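Aspartate-semialdehyde dehydrogenase 2 (Vibrio cholerae, PDB 2QZ9) catalyses the NADPH-dependent reductive dephosphorylation of L-aspartyl-4-phosphate to L-aspartate-semialdehyde, a step on the way to lysine, methionine and threonine. Local coordinates at residues Asn130-Gln135 with Tyr242-Ala247; Val154-Ser159 with Pro233-Val238. All coordinates share one frame; numbering follows the deposited sequence.

Contact 1: residues Asn130-Gln135 with Tyr242-Ala247; sequences NCSTIQ and YGHAEA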
loop_
_atom_site.group_PDB
_atom_site.type_symbol
_atom_site.label_atom_id
_atom_site.label_comp_id
_atom_site.label_asym_id
_atom_site.label_seq_id
_atom_site.Cartn_x
_atom_site.Cartn_y
_atom_site.Cartn_z
ATOM N N ASN A 130 -16.335 6.870 -8.605
ATOM C CA ASN A 130 -15.445 6.892 -7.457
ATOM C C ASN A 130 -13.999 7.247 -7.855
ATOM O O ASN A 130 -13.523 6.859 -8.915
ATOM C CB ASN A 130 -15.623 5.540 -6.737
ATOM C CG ASN A 130 -14.358 4.969 -6.182
ATOM O OD1 ASN A 130 -13.584 4.330 -6.901
ATOM N ND2 ASN A 130 -14.160 5.139 -4.875
ATOM N N CYS A 131 -13.315 8.021 -7.021
ATOM C CA CYS A 131 -11.973 8.498 -7.360
ATOM C C CYS A 131 -10.993 7.419 -7.812
ATOM O O CYS A 131 -10.337 7.590 -8.835
ATOM C CB CYS A 131 -11.368 9.350 -6.245
ATOM S SG CYS A 131 -11.712 8.833 -4.559
ATOM N N SER A 132 -10.909 6.324 -7.055
ATOM C CA SER A 132 -9.986 5.214 -7.305
ATOM C C SER A 132 -10.215 4.574 -8.663
ATOM O O SER A 132 -9.267 4.228 -9.369
ATOM C CB SER A 132 -10.171 4.143 -6.243
ATOM O OG SER A 132 -9.978 4.690 -4.957
ATOM N N THR A 133 -11.484 4.411 -9.010
ATOM C CA THR A 133 -11.888 3.877 -10.292
ATOM C C THR A 133 -11.494 4.826 -11.439
ATOM O O THR A 133 -10.839 4.396 -12.398
ATOM C CB THR A 133 -13.415 3.563 -10.291
ATOM O OG1 THR A 133 -13.694 2.647 -9.222
ATOM C CG2 THR A 133 -13.839 2.921 -11.612
ATOM N N ILE A 134 -11.867 6.102 -11.333
ATOM C CA ILE A 134 -11.477 7.116 -12.343
ATOM C C ILE A 134 -10.000 7.009 -12.738
ATOM O O ILE A 134 -9.685 6.831 -13.906
ATOM C CB ILE A 134 -11.777 8.575 -11.888
ATOM C CG1 ILE A 134 -13.284 8.859 -11.873
ATOM C CG2 ILE A 134 -11.090 9.599 -12.811
ATOM C CD1 ILE A 134 -13.663 10.111 -11.076
ATOM N N GLN A 135 -9.100 7.114 -11.771
ATOM C CA GLN A 135 -7.662 7.146 -12.085
ATOM C C GLN A 135 -7.134 5.838 -12.636
ATOM O O GLN A 135 -6.234 5.843 -13.477
ATOM C CB GLN A 135 -6.826 7.592 -10.881
ATOM C CG GLN A 135 -6.776 6.620 -9.699
ATOM C CD GLN A 135 -5.972 7.170 -8.539
ATOM O OE1 GLN A 135 -6.423 8.076 -7.845
ATOM N NE2 GLN A 135 -4.769 6.623 -8.320
ATOM N N TYR A 242 -3.585 14.275 0.872
ATOM C CA TYR A 242 -4.248 14.352 -0.432
ATOM C C TYR A 242 -3.607 13.413 -1.459
ATOM O O TYR A 242 -2.415 13.090 -1.360
ATOM C CB TYR A 242 -4.224 15.799 -0.952
ATOM C CG TYR A 242 -4.482 16.812 0.151
ATOM C CD1 TYR A 242 -5.774 17.029 0.638
ATOM C CD2 TYR A 242 -3.429 17.523 0.726
ATOM C CE1 TYR A 242 -6.013 17.946 1.666
ATOM C CE2 TYR A 242 -3.654 18.444 1.748
ATOM C CZ TYR A 242 -4.947 18.644 2.214
ATOM O OH TYR A 242 -5.166 19.552 3.224
ATOM N N GLY A 243 -4.405 12.991 -2.440
ATOM C CA GLY A 243 -3.965 12.075 -3.498
ATOM C C GLY A 243 -4.168 10.603 -3.154
ATOM O O GLY A 243 -3.982 10.192 -2.017
ATOM N N HIS A 244 -4.552 9.800 -4.142
ATOM C CA HIS A 244 -4.557 8.347 -3.969
ATOM C C HIS A 244 -3.536 7.749 -4.904
ATOM O O HIS A 244 -3.298 8.277 -5.974
ATOM C CB HIS A 244 -5.923 7.728 -4.268
ATOM C CG HIS A 244 -7.000 8.147 -3.323
ATOM N ND1 HIS A 244 -8.343 8.040 -3.633
ATOM C CD2 HIS A 244 -6.941 8.678 -2.084
ATOM C CE1 HIS A 244 -9.061 8.474 -2.613
ATOM N NE2 HIS A 244 -8.235 8.871 -1.663
ATOM N N ALA A 245 -2.941 6.641 -4.482
ATOM C CA ALA A 245 -2.024 5.889 -5.315
ATOM C C ALA A 245 -2.537 4.456 -5.409
ATOM O O ALA A 245 -3.197 3.970 -4.495
ATOM C CB ALA A 245 -0.633 5.921 -4.715
ATOM N N GLU A 246 -2.242 3.793 -6.520
ATOM C CA GLU A 246 -2.654 2.410 -6.723
ATOM C C GLU A 246 -1.537 1.606 -7.357
ATOM O O GLU A 246 -0.874 2.037 -8.290
ATOM C CB GLU A 246 -3.878 2.319 -7.635
ATOM C CG GLU A 246 -5.138 2.938 -7.064
ATOM C CD GLU A 246 -6.152 3.300 -8.132
ATOM O OE1 GLU A 246 -5.823 3.298 -9.344
ATOM O OE2 GLU A 246 -7.294 3.593 -7.746
ATOM N N ALA A 247 -1.368 0.412 -6.833
ATOM C CA ALA A 247 -0.530 -0.576 -7.447
ATOM C C ALA A 247 -1.408 -1.480 -8.315
ATOM O O ALA A 247 -2.243 -2.225 -7.793
ATOM C CB ALA A 247 0.113 -1.375 -6.345
#
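Cys-131 and His-244 meet where the first turn of helix 131-147 faces the start of strand 244-252. The sulfur approaches the imidazole at its edge, SG lying 3.3 Å from CE1 of His-244. Cys-131 is the nucleophile that forms the acyl-thioester intermediate, and His-244 is the predicted proton acceptor of the active site. This side of the contact is the looser one: Cys-131 is partly exposed, and OG of Ser-132 stays 4.0 Å from ND1 of His-244.

One turn further along, the packing closes up among buried residues. Gln-135 reaches over with CG set between its backbone N and carbonyl carbon (chi1 68°) and the chain extended beyond, which carries the amide to the strand backbone. There NE2 of Gln-135 donates to O of His-244 over 3.2 Å; the bond is fairly straight at the hydrogen (162°), with the acceptor in the amide plane, but the donor stands above the carbonyl plane. CG of Gln-135 also rests against the Glu-246 carboxylate, 3.5 Å from OE1. Glu-246 comes from the opposite direction, the carboxylate and amide planes 44° apart, and its OE2 lies only 2.6 Å from the main-chain O of Ser-132, a spacing that suggests a protonated acid.

Just before the nucleophile in the chain, Asn-130 caps the helix: its OD1 accepts from N of Thr-133 (3.0 Å) and from OG1 of Thr-133 (2.9 Å). Its ND2 is held by Glu-212. The sulfur of Cys-131 thus faces the imidazole edge on the CE1 and ND1 side, a placement consistent with a histidine acting as proton acceptor beside the nucleophile.

Contact 2: residues Val154-Ser159 with Pro233-Val238; sequences VTTYQS and PTCVRV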
loop_
_atom_site.group_PDB
_atom_site.type_symbol
_atom_site.label_atom_id
_atom_site.label_comp_id
_atom_site.label_asym_id
_atom_site.label_seq_id
_atom_site.Cartn_x
_atom_site.Cartn_y
_atom_site.Cartn_z
ATOM N N VAL A 154 -5.488 -5.063 -7.898
ATOM C CA VAL A 154 -5.176 -3.683 -7.534
ATOM C C VAL A 154 -5.207 -3.507 -6.012
ATOM O O VAL A 154 -6.106 -3.999 -5.340
ATOM C CB VAL A 154 -6.148 -2.692 -8.239
ATOM C CG1 VAL A 154 -7.594 -2.997 -7.861
ATOM C CG2 VAL A 154 -5.781 -1.240 -7.957
ATOM N N THR A 155 -4.188 -2.858 -5.466
ATOM C CA THR A 155 -4.182 -2.498 -4.057
ATOM C C THR A 155 -3.937 -1.004 -3.997
ATOM O O THR A 155 -3.186 -0.460 -4.804
ATOM C CB THR A 155 -3.120 -3.264 -3.225
ATOM O OG1 THR A 155 -1.801 -2.795 -3.565
ATOM C CG2 THR A 155 -3.209 -4.772 -3.488
ATOM N N THR A 156 -4.582 -0.347 -3.050
ATOM C CA THR A 156 -4.610 1.092 -3.049
ATOM C C THR A 156 -3.939 1.661 -1.815
ATOM O O THR A 156 -3.769 0.981 -0.806
ATOM C CB THR A 156 -6.057 1.635 -3.156
ATOM O OG1 THR A 156 -6.724 1.436 -1.904
ATOM C CG2 THR A 156 -6.824 0.915 -4.270
ATOM N N TYR A 157 -3.522 2.912 -1.946
ATOM C CA TYR A 157 -2.812 3.623 -0.909
ATOM C C TYR A 157 -3.590 4.932 -0.839
ATOM O O TYR A 157 -3.232 5.911 -1.494
ATOM C CB TYR A 157 -1.342 3.810 -1.334
ATOM C CG TYR A 157 -0.601 2.486 -1.482
ATOM C CD1 TYR A 157 -0.866 1.618 -2.555
ATOM C CD2 TYR A 157 0.352 2.090 -0.540
ATOM C CE1 TYR A 157 -0.211 0.395 -2.672
ATOM C CE2 TYR A 157 1.023 0.874 -0.665
ATOM C CZ TYR A 157 0.728 0.037 -1.729
ATOM O OH TYR A 157 1.374 -1.158 -1.830
ATOM N N GLN A 158 -4.689 4.910 -0.084
ATOM C CA GLN A 158 -5.684 5.989 -0.131
ATOM C C GLN A 158 -5.575 7.003 1.007
ATOM O O GLN A 158 -5.519 6.641 2.179
ATOM C CB GLN A 158 -7.117 5.408 -0.205
ATOM C CG GLN A 158 -7.432 4.827 -1.591
ATOM C CD GLN A 158 -8.810 4.187 -1.694
ATOM O OE1 GLN A 158 -8.935 2.958 -1.728
ATOM N NE2 GLN A 158 -9.847 5.015 -1.756
ATOM N N SER A 159 -5.557 8.277 0.643
ATOM C CA SER A 159 -5.389 9.358 1.610
ATOM C C SER A 159 -6.643 9.588 2.452
ATOM O O SER A 159 -7.770 9.222 2.043
ATOM C CB SER A 159 -4.990 10.640 0.899
ATOM O OG SER A 159 -5.999 11.039 -0.006
ATOM N N PRO A 233 -9.692 -6.121 -5.875
ATOM C CA PRO A 233 -9.096 -5.054 -5.069
ATOM C C PRO A 233 -8.838 -5.373 -3.592
ATOM O O PRO A 233 -9.557 -6.166 -2.993
ATOM C CB PRO A 233 -10.136 -3.912 -5.179
ATOM C CG PRO A 233 -11.367 -4.542 -5.886
ATOM C CD PRO A 233 -11.159 -6.044 -5.830
ATOM N N THR A 234 -7.785 -4.765 -3.041
ATOM C CA THR A 234 -7.647 -4.540 -1.602
ATOM C C THR A 234 -7.419 -3.037 -1.429
ATOM O O THR A 234 -6.420 -2.495 -1.914
ATOM C CB THR A 234 -6.456 -5.314 -0.962
ATOM O OG1 THR A 234 -6.679 -6.726 -1.032
ATOM C CG2 THR A 234 -6.260 -4.918 0.512
ATOM N N CYS A 235 -8.345 -2.370 -0.740
ATOM C CA CYS A 235 -8.260 -0.932 -0.506
ATOM C C CYS A 235 -7.777 -0.604 0.915
ATOM O O CYS A 235 -8.329 -1.097 1.901
ATOM C CB CYS A 235 -9.614 -0.277 -0.794
ATOM S SG CYS A 235 -10.146 -0.475 -2.520
ATOM N N VAL A 236 -6.736 0.226 1.001
ATOM C CA VAL A 236 -6.057 0.526 2.272
ATOM C C VAL A 236 -5.975 2.043 2.511
ATOM O O VAL A 236 -5.588 2.789 1.619
ATOM C CB VAL A 236 -4.615 -0.088 2.309
ATOM C CG1 VAL A 236 -3.935 0.161 3.659
ATOM C CG2 VAL A 236 -4.629 -1.612 1.982
ATOM N N ARG A 237 -6.355 2.492 3.714
ATOM C CA ARG A 237 -6.136 3.886 4.095
ATOM C C ARG A 237 -4.700 4.068 4.577
ATOM O O ARG A 237 -4.224 3.302 5.424
ATOM C CB ARG A 237 -7.103 4.320 5.199
ATOM C CG ARG A 237 -7.029 5.817 5.536
ATOM C CD ARG A 237 -7.927 6.676 4.630
ATOM N NE ARG A 237 -9.323 6.264 4.690
ATOM C CZ ARG A 237 -10.265 6.611 3.813
ATOM N NH1 ARG A 237 -9.984 7.372 2.756
ATOM N NH2 ARG A 237 -11.492 6.162 3.984
ATOM N N VAL A 238 -4.018 5.075 4.041
ATOM C CA VAL A 238 -2.644 5.387 4.456
ATOM C C VAL A 238 -2.548 6.816 5.039
ATOM O O VAL A 238 -3.444 7.629 4.793
ATOM C CB VAL A 238 -1.620 5.159 3.299
ATOM C CG1 VAL A 238 -1.555 3.671 2.939
ATOM C CG2 VAL A 238 -1.960 6.019 2.070
#
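Thr-156 and Val-236 are joined by a side chain, a threonine oxygen taking the place of a main-chain acceptor. Before it, Val-154 with Pro-233 and Thr-155 with Thr-234 pair in parallel: N of Thr-234 donates to O of Val-154 (2.9 Å) and N of Thr-156 to O of Thr-234, while CG1 of Val-154 packs on CB of Pro-233. Then OG1 of Thr-156, placed between its backbone N and carbonyl carbon (chi1 73°), accepts from N of Val-236 at 3.1 Å. The same hydroxyl donates to OE1 of Gln-158 over 2.7 Å, in the amide carbonyl plane and on a lone pair. Further on, N of Gln-158 donates to O of Val-236 and N of Val-238 to O of Gln-158, around a single bridge of Gln-158 with Arg-237.

Arg-237 can be followed outward. Its CB lies 4.1 Å from O of Gln-158; CG comes a little closer to this oxygen, and CD closes to 3.4 Å from it while also nearing O of Ser-159. Bends at chi2 (86°) and chi3 (58°) fold the chain back, bringing NH1 within 3.0 Å of O of Ser-159, which meets the guanidinium at its edge, near its plane. Phe-189, Ile-193 and Ile-201 touch the arginine from nearby loops.

Thr-155 and Tyr-157 face the dimer interface: Thr-155 bonds Thr-155 of the second subunit, and OH of Tyr-157 bonds O of Thr-156 there. Gln-158 and Arg-237 are predicted substrate-binding residues. The Gln-158 amide, held at OE1 by Thr-156 and at NE2 by Glu-212, is fixed in rotation, and the guanidinium is anchored at NH1, consistent with a pre-arranged substrate pocket.

Overall arrangement
The centres of contacts 1 and 2 lie about 9 Å apart, and both reach the same mixed sheet of the dimerisation domain, contact 1 through strand 244-252 with helix 131-147 packed on it. Across the sheet, strand 149-158 runs between 230-234 and 244-252, so the pairing in contact 2 continues directly into the strand of contact 1. Along the chain, helix 131-147 leads into strand 149-158, and strand 230-234 comes just before 244-252; both segments of contact 2 therefore fall between those of contact 1. Gly-243 O bonding to Ser-159 OG ties them at the strand ends. The nucleophile and predicted proton acceptor thus sit beside the predicted substrate-binding residues, while contact 2 also reaches the second subunit.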